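Myosin-I heavy chain (Dictyostelium discoideum, PDB 5EJR) is an actin-based class VII myosin motor with ATPase activity, involved in early phagocytosis and adhesion, seen here as its second tail MyTH4-FERM unit. Local coordinates at residues 214-224 / 235-245. Sequence-based numbering, arbitrary orientation.
Sequences IRFIDQSTKLA and ITDTVCRQYGI
F216 and Y243 form an offset (parallel-displaced) stack where the β-hairpin 214-224 meets the C-terminal end of helix 235-243. Their ring centroids lie 4.2 Å apart with planes 20° from parallel, and Y243 CD1 sits over the centre of the F216 ring. A chi1 of -159° turns the Y243 ring away from its own backbone N, and the tyrosine reaches from the last helical turn to the hairpin's turn, where its OH donates to D218 OD2 at 2.8 Å, meeting it from above the carboxylate plane. The other oxygen, D218 OD1, accepts from S220 N in an Asx turn and from S220 OG at 2.7 Å, so the carboxylate is gripped at both oxygens. Were Y243 replaced by an alanine, the F216 face would probably lose its stacking partner and D218 OD2 this donor.

The tightly packed part runs from the stack, through F216 CZ against V239 CB, into an apolar cluster. V239 CG1 lies 3.6 Å from A224 CB and also touches K222 CB and I214 CG1, while I214 CD1 meets I235 CD1 at 3.8 Å. The solvent side is looser and polar: Q242 NE2 donates to L223 O at 3.0 Å, and water 1 bridges L223 N and Q242 OE1. Alongside, K222 CD passes Q242 CB at 3.8 Å.

Strand 221-224 and the helix run at 128° within the ubiquitin-like first lobe of the FERM domain. I214 and V239 pack on V294 of strand 290-296 and I235 on I255 of strand 253-259, while Y243 and I245 rest against L322 of helix 317-332.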
loop_
_atom_site.group_PDB
_atom_site.type_symbol
_atom_site.label_atom_id
_atom_site.label_comp_id
_atom_site.label_asym_id
_atom_site.label_seq_id
_atom_site.Cartn_x
_atom_site.Cartn_y
_atom_site.Cartn_z
ATOM N N ILE A 214 7.221 2.512 -10.424
ATOM C CA ILE A 214 6.451 3.706 -10.040
ATOM C C ILE A 214 6.293 4.659 -11.229
ATOM O O ILE A 214 7.288 5.100 -11.816
ATOM C CB ILE A 214 6.989 4.439 -8.773
ATOM C CG1 ILE A 214 7.409 3.459 -7.628
ATOM C CG2 ILE A 214 5.987 5.509 -8.283
ATOM C CD1 ILE A 214 6.312 2.643 -6.963
ATOM N N ARG A 215 5.036 5.000 -11.558
ATOM C CA ARG A 215 4.736 5.893 -12.669
ATOM C C ARG A 215 4.703 7.348 -12.239
ATOM O O ARG A 215 4.461 7.654 -11.062
ATOM C CB ARG A 215 3.419 5.508 -13.339
ATOM C CG ARG A 215 3.394 4.070 -13.839
ATOM C CD ARG A 215 2.337 3.877 -14.894
ATOM N NE ARG A 215 1.798 2.519 -14.873
ATOM C CZ ARG A 215 0.774 2.108 -15.616
ATOM N NH1 ARG A 215 0.179 2.942 -16.461
ATOM N NH2 ARG A 215 0.342 0.857 -15.524
ATOM N N PHE A 216 4.956 8.248 -13.197
ATOM C CA PHE A 216 4.870 9.691 -13.003
ATOM C C PHE A 216 3.757 10.157 -13.922
ATOM O O PHE A 216 3.300 9.385 -14.757
ATOM C CB PHE A 216 6.202 10.397 -13.314
ATOM C CG PHE A 216 7.216 10.239 -12.209
ATOM C CD1 PHE A 216 7.955 9.064 -12.081
ATOM C CD2 PHE A 216 7.457 11.273 -11.309
ATOM C CE1 PHE A 216 8.879 8.908 -11.031
ATOM C CE2 PHE A 216 8.390 11.120 -10.272
ATOM C CZ PHE A 216 9.080 9.933 -10.132
ATOM N N ILE A 217 3.311 11.400 -13.758
ATOM C CA ILE A 217 2.219 12.009 -14.521
ATOM C C ILE A 217 2.477 12.022 -16.055
ATOM O O ILE A 217 1.523 11.975 -16.825
ATOM C CB ILE A 217 1.907 13.429 -13.938
ATOM C CG1 ILE A 217 0.557 14.004 -14.450
ATOM C CG2 ILE A 217 3.059 14.408 -14.151
ATOM C CD1 ILE A 217 -0.668 13.500 -13.709
ATOM N N ASP A 218 3.751 12.056 -16.483
ATOM C CA ASP A 218 4.101 12.087 -17.908
ATOM C C ASP A 218 4.046 10.694 -18.549
ATOM O O ASP A 218 4.309 10.558 -19.746
ATOM C CB ASP A 218 5.462 12.795 -18.139
ATOM C CG ASP A 218 6.715 12.112 -17.592
ATOM O OD1 ASP A 218 6.582 11.110 -16.859
ATOM O OD2 ASP A 218 7.824 12.609 -17.865
ATOM N N GLN A 219 3.678 9.667 -17.738
ATOM C CA GLN A 219 3.549 8.246 -18.089
ATOM C C GLN A 219 4.912 7.532 -18.107
ATOM O O GLN A 219 4.974 6.327 -18.369
ATOM C CB GLN A 219 2.738 8.017 -19.385
ATOM C CG GLN A 219 1.291 8.478 -19.303
ATOM C CD GLN A 219 0.647 8.503 -20.668
ATOM O OE1 GLN A 219 0.625 9.535 -21.351
ATOM N NE2 GLN A 219 0.120 7.365 -21.107
ATOM N N SER A 220 5.993 8.258 -17.751
ATOM C CA SER A 220 7.329 7.676 -17.627
ATOM C C SER A 220 7.354 6.916 -16.306
ATOM O O SER A 220 6.490 7.134 -15.459
ATOM C CB SER A 220 8.418 8.748 -17.694
ATOM O OG SER A 220 8.656 9.375 -16.444
ATOM N N THR A 221 8.314 6.015 -16.135
ATOM C CA THR A 221 8.400 5.150 -14.957
ATOM C C THR A 221 9.801 5.179 -14.368
ATOM O O THR A 221 10.746 5.600 -15.042
ATOM C CB THR A 221 7.975 3.710 -15.365
ATOM O OG1 THR A 221 6.830 3.761 -16.215
ATOM C CG2 THR A 221 7.626 2.844 -14.195
ATOM N N LYS A 222 9.927 4.750 -13.100
ATOM C CA LYS A 222 11.178 4.592 -12.361
ATOM C C LYS A 222 11.100 3.312 -11.536
ATOM O O LYS A 222 10.020 2.924 -11.072
ATOM C CB LYS A 222 11.507 5.808 -11.460
ATOM C CG LYS A 222 11.991 7.056 -12.208
ATOM C CD LYS A 222 13.444 6.956 -12.661
ATOM C CE LYS A 222 13.834 8.057 -13.615
ATOM N NZ LYS A 222 15.282 7.996 -13.956
ATOM N N LEU A 223 12.231 2.627 -11.404
ATOM C CA LEU A 223 12.292 1.407 -10.629
ATOM C C LEU A 223 12.882 1.763 -9.291
ATOM O O LEU A 223 13.986 2.304 -9.231
ATOM C CB LEU A 223 13.110 0.312 -11.353
ATOM C CG LEU A 223 12.528 -0.204 -12.678
ATOM C CD1 LEU A 223 13.510 -1.119 -13.379
ATOM C CD2 LEU A 223 11.209 -0.924 -12.473
ATOM N N ALA A 224 12.112 1.543 -8.220
ATOM C CA ALA A 224 12.551 1.859 -6.867
ATOM C C ALA A 224 12.977 0.612 -6.118
ATOM O O ALA A 224 12.265 -0.386 -6.157
ATOM C CB ALA A 224 11.417 2.532 -6.111
ATOM N N ILE A 235 9.877 4.986 -0.516
ATOM C CA ILE A 235 9.858 4.823 -1.971
ATOM C C ILE A 235 9.569 6.141 -2.681
ATOM O O ILE A 235 10.108 6.339 -3.764
ATOM C CB ILE A 235 9.000 3.697 -2.580
ATOM C CG1 ILE A 235 7.552 3.735 -2.085
ATOM C CG2 ILE A 235 9.632 2.311 -2.419
ATOM C CD1 ILE A 235 6.572 3.462 -3.211
ATOM N N THR A 236 8.696 7.022 -2.107
ATOM C CA THR A 236 8.418 8.332 -2.713
ATOM C C THR A 236 9.742 9.106 -2.768
ATOM O O THR A 236 10.072 9.663 -3.809
ATOM C CB THR A 236 7.341 9.128 -1.927
ATOM O OG1 THR A 236 6.134 8.363 -1.832
ATOM C CG2 THR A 236 7.017 10.456 -2.589
ATOM N N ASP A 237 10.510 9.090 -1.670
ATOM C CA ASP A 237 11.803 9.770 -1.577
ATOM C C ASP A 237 12.813 9.299 -2.624
ATOM O O ASP A 237 13.442 10.129 -3.292
ATOM C CB ASP A 237 12.373 9.627 -0.168
ATOM C CG ASP A 237 11.678 10.500 0.848
ATOM O OD1 ASP A 237 10.596 11.051 0.524
ATOM O OD2 ASP A 237 12.205 10.628 1.976
ATOM N N THR A 238 12.925 7.972 -2.807
ATOM C CA THR A 238 13.868 7.391 -3.760
ATOM C C THR A 238 13.465 7.674 -5.209
ATOM O O THR A 238 14.302 8.166 -5.961
ATOM C CB THR A 238 14.114 5.876 -3.486
ATOM O OG1 THR A 238 12.972 5.099 -3.873
ATOM C CG2 THR A 238 14.477 5.589 -2.030
ATOM N N VAL A 239 12.201 7.404 -5.609
ATOM C CA VAL A 239 11.825 7.667 -7.013
ATOM C C VAL A 239 11.923 9.138 -7.370
ATOM O O VAL A 239 12.236 9.458 -8.506
ATOM C CB VAL A 239 10.492 7.089 -7.526
ATOM C CG1 VAL A 239 10.582 5.601 -7.771
ATOM C CG2 VAL A 239 9.297 7.483 -6.646
ATOM N N CYS A 240 11.608 10.026 -6.414
ATOM C CA CYS A 240 11.664 11.465 -6.647
ATOM C C CYS A 240 13.094 11.935 -6.856
ATOM O O CYS A 240 13.320 12.742 -7.745
ATOM C CB CYS A 240 10.933 12.236 -5.553
ATOM S SG CYS A 240 9.125 12.101 -5.678
ATOM N N ARG A 241 14.060 11.374 -6.085
ATOM C CA ARG A 241 15.498 11.631 -6.236
ATOM C C ARG A 241 15.985 11.127 -7.607
ATOM O O ARG A 241 16.723 11.842 -8.282
ATOM C CB ARG A 241 16.306 10.959 -5.126
ATOM C CG ARG A 241 16.539 11.835 -3.915
ATOM C CD ARG A 241 17.054 11.043 -2.723
ATOM N NE ARG A 241 16.984 11.818 -1.477
ATOM C CZ ARG A 241 15.880 12.001 -0.753
ATOM N NH1 ARG A 241 14.727 11.484 -1.146
ATOM N NH2 ARG A 241 15.921 12.723 0.358
ATOM N N GLN A 242 15.537 9.927 -8.027
ATOM C CA GLN A 242 15.863 9.344 -9.338
ATOM C C GLN A 242 15.359 10.231 -10.483
ATOM O O GLN A 242 16.064 10.439 -11.466
ATOM C CB GLN A 242 15.239 7.949 -9.472
ATOM C CG GLN A 242 16.061 6.854 -8.820
ATOM C CD GLN A 242 15.444 5.505 -9.060
ATOM O OE1 GLN A 242 15.493 4.952 -10.170
ATOM N NE2 GLN A 242 14.839 4.951 -8.028
ATOM N N TYR A 243 14.133 10.751 -10.354
ATOM C CA TYR A 243 13.551 11.641 -11.359
ATOM C C TYR A 243 14.293 12.977 -11.471
ATOM O O TYR A 243 14.273 13.597 -12.526
ATOM C CB TYR A 243 12.066 11.866 -11.059
ATOM C CG TYR A 243 11.282 12.320 -12.267
ATOM C CD1 TYR A 243 10.776 11.399 -13.179
ATOM C CD2 TYR A 243 11.030 13.669 -12.493
ATOM C CE1 TYR A 243 10.058 11.810 -14.295
ATOM C CE2 TYR A 243 10.337 14.096 -13.624
ATOM C CZ TYR A 243 9.838 13.160 -14.516
ATOM O OH TYR A 243 9.085 13.559 -15.590
ATOM N N GLY A 244 14.952 13.398 -10.394
ATOM C CA GLY A 244 15.702 14.643 -10.369
ATOM C C GLY A 244 15.039 15.763 -9.583
ATOM O O GLY A 244 15.471 16.908 -9.703
ATOM N N ILE A 245 13.987 15.461 -8.768
ATOM C CA ILE A 245 13.313 16.477 -7.948
ATOM C C ILE A 245 14.333 16.855 -6.851
ATOM O O ILE A 245 14.988 15.956 -6.320
ATOM C CB ILE A 245 11.984 15.898 -7.369
ATOM C CG1 ILE A 245 10.958 15.598 -8.502
ATOM C CG2 ILE A 245 11.379 16.804 -6.270
ATOM C CD1 ILE A 245 9.869 14.580 -8.147
HETATM O O HOH W 1 14.742 3.397 -12.418
#